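Local coordinates for ABC transporter, periplasmic substrate-binding protein (Thermotoga maritima, PDB 2HPG) that probably captures a solute in the periplasm and hands it to a tripartite ATP-independent (TRAP) membrane transporter, at residues Asp73-Gly78 with Ala166-Glu171; Tyr91-Met96 with Glu106-Ile111; Gln139-Phe144 with His224-Asn229. All blocks are in the same frame, centred on the assembly; numbering follows the deposited sequence. Where two conformers were deposited one is given.

Interaction 1 (Asp73-Gly78 with Ala166-Glu171)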
loop_
_atom_site.group_PDB
_atom_site.type_symbol
_atom_site.label_atom_id
_atom_site.label_comp_id
_atom_site.label_asym_id
_atom_site.label_seq_id
_atom_site.Cartn_x
_atom_site.Cartn_y
_atom_site.Cartn_z
ATOM N N ASP A 73 -3.899 4.336 -2.025
ATOM C CA ASP A 73 -3.711 3.937 -0.627
ATOM C C ASP A 73 -4.375 4.914 0.348
ATOM O O ASP A 73 -4.917 5.936 -0.077
ATOM C CB ASP A 73 -2.230 3.774 -0.332
ATOM C CG ASP A 73 -1.452 5.050 -0.524
ATOM O OD1 ASP A 73 -1.991 6.155 -0.287
ATOM O OD2 ASP A 73 -0.275 4.934 -0.891
ATOM N N SER A 74 -4.356 4.584 1.644
ATOM C CA SER A 74 -5.029 5.410 2.661
ATOM C C SER A 74 -4.260 6.695 2.966
ATOM O O SER A 74 -4.795 7.620 3.564
ATOM C CB SER A 74 -5.311 4.619 3.945
ATOM O OG SER A 74 -4.122 4.231 4.615
ATOM N N ALA A 75 -3.005 6.775 2.542
ATOM C CA ALA A 75 -2.267 8.012 2.644
ATOM C C ALA A 75 -2.868 9.039 1.674
ATOM O O ALA A 75 -2.822 10.241 1.925
ATOM C CB ALA A 75 -0.782 7.782 2.362
ATOM N N ARG A 76 -3.421 8.552 0.564
ATOM C CA ARG A 76 -4.156 9.400 -0.381
ATOM C C ARG A 76 -5.592 9.636 0.106
ATOM O O ARG A 76 -6.017 10.774 0.288
ATOM C CB ARG A 76 -4.138 8.749 -1.777
ATOM C CG ARG A 76 -5.117 9.324 -2.808
ATOM C CD ARG A 76 -4.544 10.496 -3.555
ATOM N NE ARG A 76 -3.563 10.053 -4.552
ATOM C CZ ARG A 76 -3.136 10.791 -5.577
ATOM N NH1 ARG A 76 -3.615 12.018 -5.773
ATOM N NH2 ARG A 76 -2.236 10.291 -6.428
ATOM N N LEU A 77 -6.334 8.565 0.347
ATOM C CA LEU A 77 -7.726 8.702 0.780
ATOM C C LEU A 77 -7.853 9.477 2.090
ATOM O O LEU A 77 -8.863 10.122 2.340
ATOM C CB LEU A 77 -8.373 7.336 0.936
ATOM C CG LEU A 77 -8.392 6.516 -0.349
ATOM C CD1 LEU A 77 -9.105 5.194 -0.120
ATOM C CD2 LEU A 77 -9.045 7.318 -1.466
ATOM N N GLY A 78 -6.823 9.396 2.926
ATOM C CA GLY A 78 -6.776 10.123 4.181
ATOM C C GLY A 78 -6.689 11.626 3.998
ATOM O O GLY A 78 -6.811 12.369 4.976
ATOM N N ALA A 166 3.370 11.697 0.563
ATOM C CA ALA A 166 2.222 12.052 1.412
ATOM C C ALA A 166 2.611 12.112 2.892
ATOM O O ALA A 166 3.564 11.444 3.322
ATOM C CB ALA A 166 1.054 11.052 1.193
ATOM N N PRO A 167 1.887 12.931 3.683
ATOM C CA PRO A 167 2.151 13.059 5.109
ATOM C C PRO A 167 2.233 11.769 5.930
ATOM O O PRO A 167 3.070 11.704 6.803
ATOM C CB PRO A 167 0.973 13.927 5.606
ATOM C CG PRO A 167 0.587 14.713 4.446
ATOM C CD PRO A 167 0.797 13.836 3.258
ATOM N N ALA A 168 1.381 10.771 5.692
ATOM C CA ALA A 168 1.466 9.528 6.469
ATOM C C ALA A 168 2.875 8.919 6.414
ATOM O O ALA A 168 3.411 8.481 7.426
ATOM C CB ALA A 168 0.426 8.522 6.007
ATOM N N TRP A 169 3.476 8.921 5.233
ATOM C CA TRP A 169 4.849 8.433 5.060
ATOM C C TRP A 169 5.907 9.349 5.664
ATOM O O TRP A 169 6.783 8.900 6.411
ATOM C CB TRP A 169 5.180 8.314 3.584
ATOM C CG TRP A 169 4.243 7.529 2.733
ATOM C CD1 TRP A 169 3.249 8.036 1.954
ATOM C CD2 TRP A 169 4.287 6.109 2.450
ATOM N NE1 TRP A 169 2.650 7.026 1.232
ATOM C CE2 TRP A 169 3.263 5.838 1.526
ATOM C CE3 TRP A 169 5.088 5.053 2.903
ATOM C CZ2 TRP A 169 3.014 4.545 1.026
ATOM C CZ3 TRP A 169 4.854 3.776 2.405
ATOM C CH2 TRP A 169 3.811 3.531 1.486
ATOM N N GLN A 170 5.844 10.632 5.305
ATOM C CA GLN A 170 6.854 11.600 5.717
ATOM C C GLN A 170 6.931 11.693 7.234
ATOM O O GLN A 170 8.013 11.614 7.821
ATOM C CB GLN A 170 6.581 12.976 5.106
ATOM C CG GLN A 170 6.617 13.030 3.587
ATOM C CD GLN A 170 7.999 13.011 3.014
ATOM O OE1 GLN A 170 8.811 13.850 3.365
ATOM N NE2 GLN A 170 8.269 12.075 2.097
ATOM N N GLU A 171 5.779 11.848 7.869
ATOM C CA GLU A 171 5.707 11.999 9.328
ATOM C C GLU A 171 6.105 10.736 10.057
ATOM O O GLU A 171 6.719 10.810 11.100
ATOM C CB GLU A 171 4.287 12.373 9.746
ATOM C CG GLU A 171 3.838 13.713 9.210
ATOM C CD GLU A 171 4.514 14.874 9.891
ATOM O OE1 GLU A 171 5.030 14.692 11.024
ATOM O OE2 GLU A 171 4.537 15.975 9.281
HETATM O O HOH W 1 -1.230 10.960 4.316
#
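Asp73, which meets the Trp169 indole across the contact, also makes the side-chain hydrogen bond of the pair: its OD1 accepts the backbone N of Arg76 at 2.9 Å, nearly along the C-O axis. This is an N-cap bond at the start of helix 74-77. Chi1 of 61° sets the carboxyl group between the backbone N and the carbonyl carbon, which turns OD1 back over the first helical turn and leaves OD2 facing the tryptophan. Asp73 OD2 lies 3.8 Å from Trp169 CZ2, at the ring edge and close to its plane, while the carboxylate itself is turned 58° from the indole. With an alanine here, the amide of Arg76 would probably lose its capping acceptor, leaving the weak bond to Asp73 O, and the indole edge would lose the carboxylate beside it.

The apolar centre is Ala75. Its CB reaches Trp169 NE1 at 3.7 Å, approaching the ring obliquely, and stands 3.9 Å from both Ala166 CB and Ala168 CB. Such small side chains let the backbones come close, with the CA atoms of Ala75 and Ala168 5.6 Å apart. No direct hydrogen bond crosses, but one water joins the helices: it donates to Ala75 O and accepts from Ala168 N, 3.0 Å from each.

Asn88 touches Asp73, Ala75 and Trp169 from a loop. Strand 218-234 runs past both helices: Phe230 packs on Ser74 and Leu77, whereas Trp169, in the first turn of helix 167-176, rests on Leu227 and meets Phe225 edge-to-face.

Interaction 2 (Tyr91-Met96 with Glu106-Ile111)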
loop_
_atom_site.group_PDB
_atom_site.type_symbol
_atom_site.label_atom_id
_atom_site.label_comp_id
_atom_site.label_asym_id
_atom_site.label_seq_id
_atom_site.Cartn_x
_atom_site.Cartn_y
_atom_site.Cartn_z
ATOM N N TYR A 91 3.876 0.935 11.615
ATOM C CA TYR A 91 3.463 -0.155 12.528
ATOM C C TYR A 91 1.973 -0.360 12.753
ATOM O O TYR A 91 1.619 -1.187 13.582
ATOM C CB TYR A 91 4.200 -0.085 13.884
ATOM C CG TYR A 91 5.670 -0.300 13.707
ATOM C CD1 TYR A 91 6.549 0.765 13.732
ATOM C CD2 TYR A 91 6.177 -1.568 13.436
ATOM C CE1 TYR A 91 7.900 0.571 13.516
ATOM C CE2 TYR A 91 7.543 -1.765 13.234
ATOM C CZ TYR A 91 8.388 -0.700 13.286
ATOM O OH TYR A 91 9.742 -0.887 13.059
ATOM N N PHE A 92 1.111 0.327 11.994
ATOM C CA PHE A 92 -0.338 0.114 12.091
ATOM C C PHE A 92 -0.743 -1.366 12.208
ATOM O O PHE A 92 -1.493 -1.738 13.114
ATOM C CB PHE A 92 -1.107 0.789 10.917
ATOM C CG PHE A 92 -2.576 0.413 10.870
ATOM C CD1 PHE A 92 -3.494 1.064 11.691
ATOM C CD2 PHE A 92 -3.017 -0.623 10.064
ATOM C CE1 PHE A 92 -4.842 0.690 11.691
ATOM C CE2 PHE A 92 -4.349 -1.022 10.066
ATOM C CZ PHE A 92 -5.275 -0.347 10.870
ATOM N N ILE A 93 -0.305 -2.228 11.297
ATOM C CA ILE A 93 -0.804 -3.612 11.332
ATOM C C ILE A 93 -0.296 -4.324 12.603
ATOM O O ILE A 93 -0.932 -5.270 13.093
ATOM C CB ILE A 93 -0.467 -4.431 10.046
ATOM C CG1 ILE A 93 -1.548 -5.478 9.774
ATOM C CG2 ILE A 93 0.874 -5.117 10.157
ATOM C CD1 ILE A 93 -2.834 -4.897 9.176
ATOM N N ASP A 94 0.828 -3.857 13.144
ATOM C CA ASP A 94 1.380 -4.458 14.373
ATOM C C ASP A 94 0.604 -4.013 15.594
ATOM O O ASP A 94 0.316 -4.816 16.470
ATOM C CB ASP A 94 2.858 -4.131 14.554
ATOM C CG ASP A 94 3.750 -5.041 13.748
ATOM O OD1 ASP A 94 4.273 -6.019 14.320
ATOM O OD2 ASP A 94 3.893 -4.805 12.538
ATOM N N PHE A 95 0.276 -2.733 15.652
ATOM C CA PHE A 95 -0.630 -2.212 16.670
ATOM C C PHE A 95 -1.996 -2.876 16.613
ATOM O O PHE A 95 -2.656 -2.996 17.640
ATOM C CB PHE A 95 -0.778 -0.704 16.544
ATOM C CG PHE A 95 0.500 0.060 16.769
ATOM C CD1 PHE A 95 1.377 -0.294 17.776
ATOM C CD2 PHE A 95 0.779 1.191 16.027
ATOM C CE1 PHE A 95 2.535 0.441 18.000
ATOM C CE2 PHE A 95 1.926 1.916 16.231
ATOM C CZ PHE A 95 2.808 1.542 17.219
HETATM N N MSE A 96 -2.429 -3.318 15.435
HETATM C CA MSE A 96 -3.708 -4.031 15.350
HETATM C C MSE A 96 -3.568 -5.505 15.750
HETATM O O MSE A 96 -4.572 -6.230 15.815
HETATM C CB MSE A 96 -4.318 -3.902 13.950
HETATM C CG MSE A 96 -4.578 -2.464 13.500
HETATM SE SE MSE A 96 -5.797 -1.447 14.660
HETATM C CE MSE A 96 -7.341 -2.663 14.607
ATOM N N GLU A 106 -6.538 -11.413 8.167
ATOM C CA GLU A 106 -7.671 -11.561 9.086
ATOM C C GLU A 106 -8.004 -10.250 9.785
ATOM O O GLU A 106 -9.172 -9.920 9.932
ATOM C CB GLU A 106 -7.438 -12.693 10.107
ATOM C CG GLU A 106 -8.647 -12.939 11.043
ATOM C CD GLU A 106 -10.007 -12.977 10.295
ATOM O OE1 GLU A 106 -10.164 -13.775 9.333
ATOM O OE2 GLU A 106 -10.917 -12.201 10.672
ATOM N N VAL A 107 -6.996 -9.498 10.209
ATOM C CA VAL A 107 -7.207 -8.157 10.760
ATOM C C VAL A 107 -7.901 -7.209 9.766
ATOM O O VAL A 107 -8.768 -6.426 10.154
ATOM C CB VAL A 107 -5.868 -7.519 11.246
ATOM C CG1 VAL A 107 -5.882 -6.006 11.145
ATOM C CG2 VAL A 107 -5.602 -7.922 12.676
ATOM N N LEU A 108 -7.493 -7.270 8.500
ATOM C CA LEU A 108 -8.105 -6.450 7.441
ATOM C C LEU A 108 -9.594 -6.793 7.304
ATOM O O LEU A 108 -10.428 -5.904 7.238
ATOM C CB LEU A 108 -7.371 -6.639 6.099
ATOM C CG LEU A 108 -5.934 -6.116 6.007
ATOM C CD1 LEU A 108 -5.368 -6.254 4.592
ATOM C CD2 LEU A 108 -5.827 -4.675 6.475
ATOM N N LYS A 109 -9.925 -8.077 7.299
ATOM C CA LYS A 109 -11.344 -8.495 7.290
ATOM C C LYS A 109 -12.122 -7.949 8.483
ATOM O O LYS A 109 -13.245 -7.489 8.330
ATOM C CB LYS A 109 -11.476 -10.006 7.241
ATOM C CG LYS A 109 -10.878 -10.593 5.999
ATOM C CD LYS A 109 -10.999 -12.091 5.958
ATOM C CE LYS A 109 -10.399 -12.621 4.682
ATOM N NZ LYS A 109 -10.234 -14.089 4.719
ATOM N N LYS A 110 -11.519 -7.981 9.666
ATOM C CA LYS A 110 -12.152 -7.428 10.855
ATOM C C LYS A 110 -12.288 -5.926 10.744
ATOM O O LYS A 110 -13.261 -5.355 11.229
ATOM C CB LYS A 110 -11.371 -7.802 12.127
ATOM C CG LYS A 110 -11.537 -9.257 12.530
ATOM C CD LYS A 110 -12.905 -9.510 13.213
ATOM C CE LYS A 110 -13.098 -10.982 13.645
ATOM N NZ LYS A 110 -12.675 -11.934 12.548
ATOM N N ILE A 111 -11.311 -5.256 10.135
ATOM C CA ILE A 111 -11.442 -3.809 9.961
ATOM C C ILE A 111 -12.621 -3.526 9.012
ATOM O O ILE A 111 -13.391 -2.601 9.246
ATOM C CB ILE A 111 -10.121 -3.120 9.465
ATOM C CG1 ILE A 111 -9.077 -3.103 10.589
ATOM C CG2 ILE A 111 -10.394 -1.692 9.009
ATOM C CD1 ILE A 111 -7.727 -2.564 10.177
#
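Phe92 and Ile111 approach from opposite directions, and the CD1 methyl of the isoleucine arrives at the rim of the ring: Ile111 CD1 is 3.4 Å from Phe92 CZ, close to the ring plane, which is tight for two carbons. The phenyl group gets there because its CG lies anti to the backbone N (chi1 171°), which swings the ring across to helix 101-112. Ile111 answers with an extended CG1-CD1 branch, chi2 175°.

Ile93 is oriented differently. Its side chain slides past that of Val107 in the opposite sense, bringing Ile93 CD1 within 3.8 Å of Val107 CG1, and crosses Leu108 at about a right angle, with Ile93 CD1 4.0 Å from Leu108 CD2. One methyl group thus rests against two successive residues of the facing helix. Val107 divides its branches: CG1 also touches the CB of Met96, while CG2 lies 3.7 Å from Met96 O. Met96 is a selenomethionine with two deposited conformers, so its side-chain contacts are those of one of them.

No hydrogen bond crosses. The salt bridge from Lys110 NZ to Glu106 OE2, 2.6 Å, stays within helix 101-112. Leu311 of helix 308-318 adds to the cluster on Phe92 and Met96, and Phe135 and Val138 of strand 130-146 on Leu108. Such apolar helix-to-helix packing, laid against a central sheet, is characteristic of the layered alpha/beta architecture of periplasmic binding proteins.

Interaction 3 (Gln139-Phe144 with His224-Asn229)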
loop_
_atom_site.group_PDB
_atom_site.type_symbol
_atom_site.label_atom_id
_atom_site.label_comp_id
_atom_site.label_asym_id
_atom_site.label_seq_id
_atom_site.Cartn_x
_atom_site.Cartn_y
_atom_site.Cartn_z
ATOM N N GLN A 139 1.248 -5.063 -0.497
ATOM C CA GLN A 139 2.531 -5.171 -1.187
ATOM C C GLN A 139 3.618 -5.745 -0.291
ATOM O O GLN A 139 4.689 -6.113 -0.771
ATOM C CB GLN A 139 2.953 -3.814 -1.724
ATOM C CG GLN A 139 2.298 -3.459 -3.036
ATOM C CD GLN A 139 2.788 -2.157 -3.563
ATOM O OE1 GLN A 139 3.985 -1.991 -3.769
ATOM N NE2 GLN A 139 1.877 -1.208 -3.763
ATOM N N GLY A 140 3.355 -5.834 1.012
ATOM C CA GLY A 140 4.303 -6.423 1.935
ATOM C C GLY A 140 4.957 -5.408 2.837
ATOM O O GLY A 140 4.668 -4.215 2.744
ATOM N N TYR A 141 5.840 -5.899 3.705
ATOM C CA TYR A 141 6.559 -5.069 4.662
ATOM C C TYR A 141 7.724 -4.356 4.029
ATOM O O TYR A 141 8.484 -4.938 3.254
ATOM C CB TYR A 141 7.110 -5.902 5.816
ATOM C CG TYR A 141 6.026 -6.461 6.651
ATOM C CD1 TYR A 141 5.483 -5.728 7.700
ATOM C CD2 TYR A 141 5.454 -7.673 6.334
ATOM C CE1 TYR A 141 4.460 -6.231 8.444
ATOM C CE2 TYR A 141 4.435 -8.179 7.080
ATOM C CZ TYR A 141 3.945 -7.452 8.133
ATOM O OH TYR A 141 2.907 -7.960 8.863
ATOM N N ARG A 142 7.878 -3.112 4.438
ATOM C CA ARG A 142 8.957 -2.268 3.998
ATOM C C ARG A 142 10.004 -2.182 5.087
ATOM O O ARG A 142 9.683 -2.181 6.289
ATOM C CB ARG A 142 8.406 -0.892 3.625
ATOM C CG ARG A 142 7.577 -0.983 2.365
ATOM C CD ARG A 142 6.702 0.188 2.104
ATOM N NE ARG A 142 7.431 1.379 1.665
ATOM C CZ ARG A 142 7.401 1.925 0.445
ATOM N NH1 ARG A 142 6.690 1.405 -0.531
ATOM N NH2 ARG A 142 8.075 3.044 0.223
ATOM N N HIS A 143 11.266 -2.131 4.653
ATOM C CA HIS A 143 12.431 -2.155 5.543
ATOM C C HIS A 143 13.363 -1.043 5.099
ATOM O O HIS A 143 13.239 -0.576 3.984
ATOM C CB HIS A 143 13.147 -3.517 5.422
ATOM C CG HIS A 143 12.279 -4.694 5.767
ATOM N ND1 HIS A 143 11.651 -4.822 6.985
ATOM C CD2 HIS A 143 11.934 -5.788 5.043
ATOM C CE1 HIS A 143 10.940 -5.941 6.994
ATOM N NE2 HIS A 143 11.113 -6.557 5.835
ATOM N N PHE A 144 14.275 -0.606 5.949
ATOM C CA PHE A 144 15.217 0.444 5.554
ATOM C C PHE A 144 16.314 -0.105 4.629
ATOM O O PHE A 144 16.816 -1.192 4.883
ATOM C CB PHE A 144 15.855 1.074 6.779
ATOM C CG PHE A 144 14.946 2.012 7.511
ATOM C CD1 PHE A 144 14.711 3.278 7.022
ATOM C CD2 PHE A 144 14.304 1.615 8.650
ATOM C CE1 PHE A 144 13.869 4.155 7.686
ATOM C CE2 PHE A 144 13.468 2.474 9.321
ATOM C CZ PHE A 144 13.246 3.748 8.827
ATOM N N HIS A 224 8.599 -1.581 9.279
ATOM C CA HIS A 224 7.880 -0.415 9.810
ATOM C C HIS A 224 6.590 -0.017 9.048
ATOM O O HIS A 224 5.753 0.697 9.615
ATOM C CB HIS A 224 8.834 0.781 9.882
ATOM C CG HIS A 224 9.469 1.107 8.567
ATOM N ND1 HIS A 224 10.694 0.607 8.187
ATOM C CD2 HIS A 224 9.016 1.825 7.516
ATOM C CE1 HIS A 224 10.972 1.013 6.963
ATOM N NE2 HIS A 224 9.976 1.762 6.530
ATOM N N PHE A 225 6.432 -0.445 7.787
ATOM C CA PHE A 225 5.160 -0.316 7.069
ATOM C C PHE A 225 4.743 -1.661 6.507
ATOM O O PHE A 225 5.575 -2.433 6.034
ATOM C CB PHE A 225 5.221 0.635 5.858
ATOM C CG PHE A 225 5.519 2.066 6.176
ATOM C CD1 PHE A 225 4.715 2.800 7.027
ATOM C CD2 PHE A 225 6.553 2.704 5.540
ATOM C CE1 PHE A 225 4.994 4.113 7.277
ATOM C CE2 PHE A 225 6.840 4.009 5.783
ATOM C CZ PHE A 225 6.062 4.730 6.650
ATOM N N LEU A 226 3.443 -1.940 6.581
ATOM C CA LEU A 226 2.801 -2.912 5.701
ATOM C C LEU A 226 1.941 -2.117 4.726
ATOM O O LEU A 226 0.960 -1.492 5.138
ATOM C CB LEU A 226 1.928 -3.893 6.479
ATOM C CG LEU A 226 1.263 -4.937 5.597
ATOM C CD1 LEU A 226 2.303 -5.863 4.981
ATOM C CD2 LEU A 226 0.199 -5.693 6.370
ATOM N N LEU A 227 2.309 -2.123 3.451
ATOM C CA LEU A 227 1.610 -1.324 2.438
ATOM C C LEU A 227 0.285 -1.954 2.024
ATOM O O LEU A 227 0.236 -3.003 1.353
ATOM C CB LEU A 227 2.521 -1.055 1.228
ATOM C CG LEU A 227 1.950 -0.251 0.053
ATOM C CD1 LEU A 227 1.049 0.887 0.493
ATOM C CD2 LEU A 227 3.133 0.271 -0.792
ATOM N N ILE A 228 -0.788 -1.316 2.478
ATOM C CA ILE A 228 -2.134 -1.742 2.180
ATOM C C ILE A 228 -2.656 -0.831 1.085
ATOM O O ILE A 228 -2.777 0.379 1.280
ATOM C CB ILE A 228 -3.047 -1.596 3.412
ATOM C CG1 ILE A 228 -2.504 -2.414 4.594
ATOM C CG2 ILE A 228 -4.470 -2.042 3.070
ATOM C CD1 ILE A 228 -3.119 -1.957 5.946
ATOM N N ASN A 229 -2.964 -1.404 -0.063
ATOM C CA ASN A 229 -3.529 -0.614 -1.147
ATOM C C ASN A 229 -5.042 -0.629 -1.094
ATOM O O ASN A 229 -5.663 -1.630 -0.689
ATOM C CB ASN A 229 -3.032 -1.103 -2.499
ATOM C CG ASN A 229 -1.576 -0.749 -2.750
ATOM O OD1 ASN A 229 -0.709 -1.621 -2.786
ATOM N ND2 ASN A 229 -1.301 0.544 -2.901
HETATM O O HOH W 2 1.180 1.662 -4.512
#
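Gln139 and Leu227 pair through the backbone, Gln139 N donating to Leu227 O at 2.9 Å. Leu227 N in turn bonds to Gly140 O at 3.2 Å. Two residues of one strand thus face a single residue of the other, the definition of a beta bulge. Gly140, at phi 109°, has backbone angles at which a CB would jam against the preceding carbonyl oxygen, and its own N is buried without a partner. Past the bulge, antiparallel pairing resumes: Tyr141 and Leu226 form a non-hydrogen-bonded pair, CA atoms 4.5 Å apart, and Arg142 N reaches Phe225 O at 2.9 Å.

On the face carrying Tyr141 and Leu226, Leu226 CD1 sits over the centre of the tyrosine ring, 3.8 Å from its centroid, a CH-pi contact. At one end, chi1 of 56° sets His224 CG between its backbone N and carbonyl carbon, which lays the ring between Phe144 CZ on one face and Arg142 O on the other. At the other end, Gln139 NE2 donates to a lone pair of Asn229 OD1 at 2.8 Å, the amide planes only 14° apart; a water accepts from both Gln139 NE2 and Asn229 ND2.

A second shell fixes these groups. Glu201 takes a salt bridge from Arg142 NH2 and a hydrogen bond from His224 NE2, while Thr222 holds His224 ND1. Tyr23 and Thr72 bond the Asn229 amide. Strands 130-146 and 218-234 are antiparallel neighbours in the mixed sheet, strand 199-202 flanking the former and helix 167-176 packing against the face with Arg142 and Phe225.

Overall arrangement
All three contacts are buried, but they occupy different layers. Interaction 3 lies nearest the middle of the chain and buries 628 Å², against 229 Å² for interaction 2 and 165 Å² for interaction 1. It is a sheet pairing held by backbone bonds; the others join helices, one through alanines, an indole and a water, the other mainly through larger apolar side chains. Interactions 1 and 2, with centres about 17 Å apart, do not touch, yet each meets interaction 3. Arg142 NE lies 3.6 Å from Trp169 CZ3, whereas Tyr91 N probably hydrogen-bonds to His224 O and Ile93 packs on Leu226. Strand 218-234 is therefore common ground for both helical contacts.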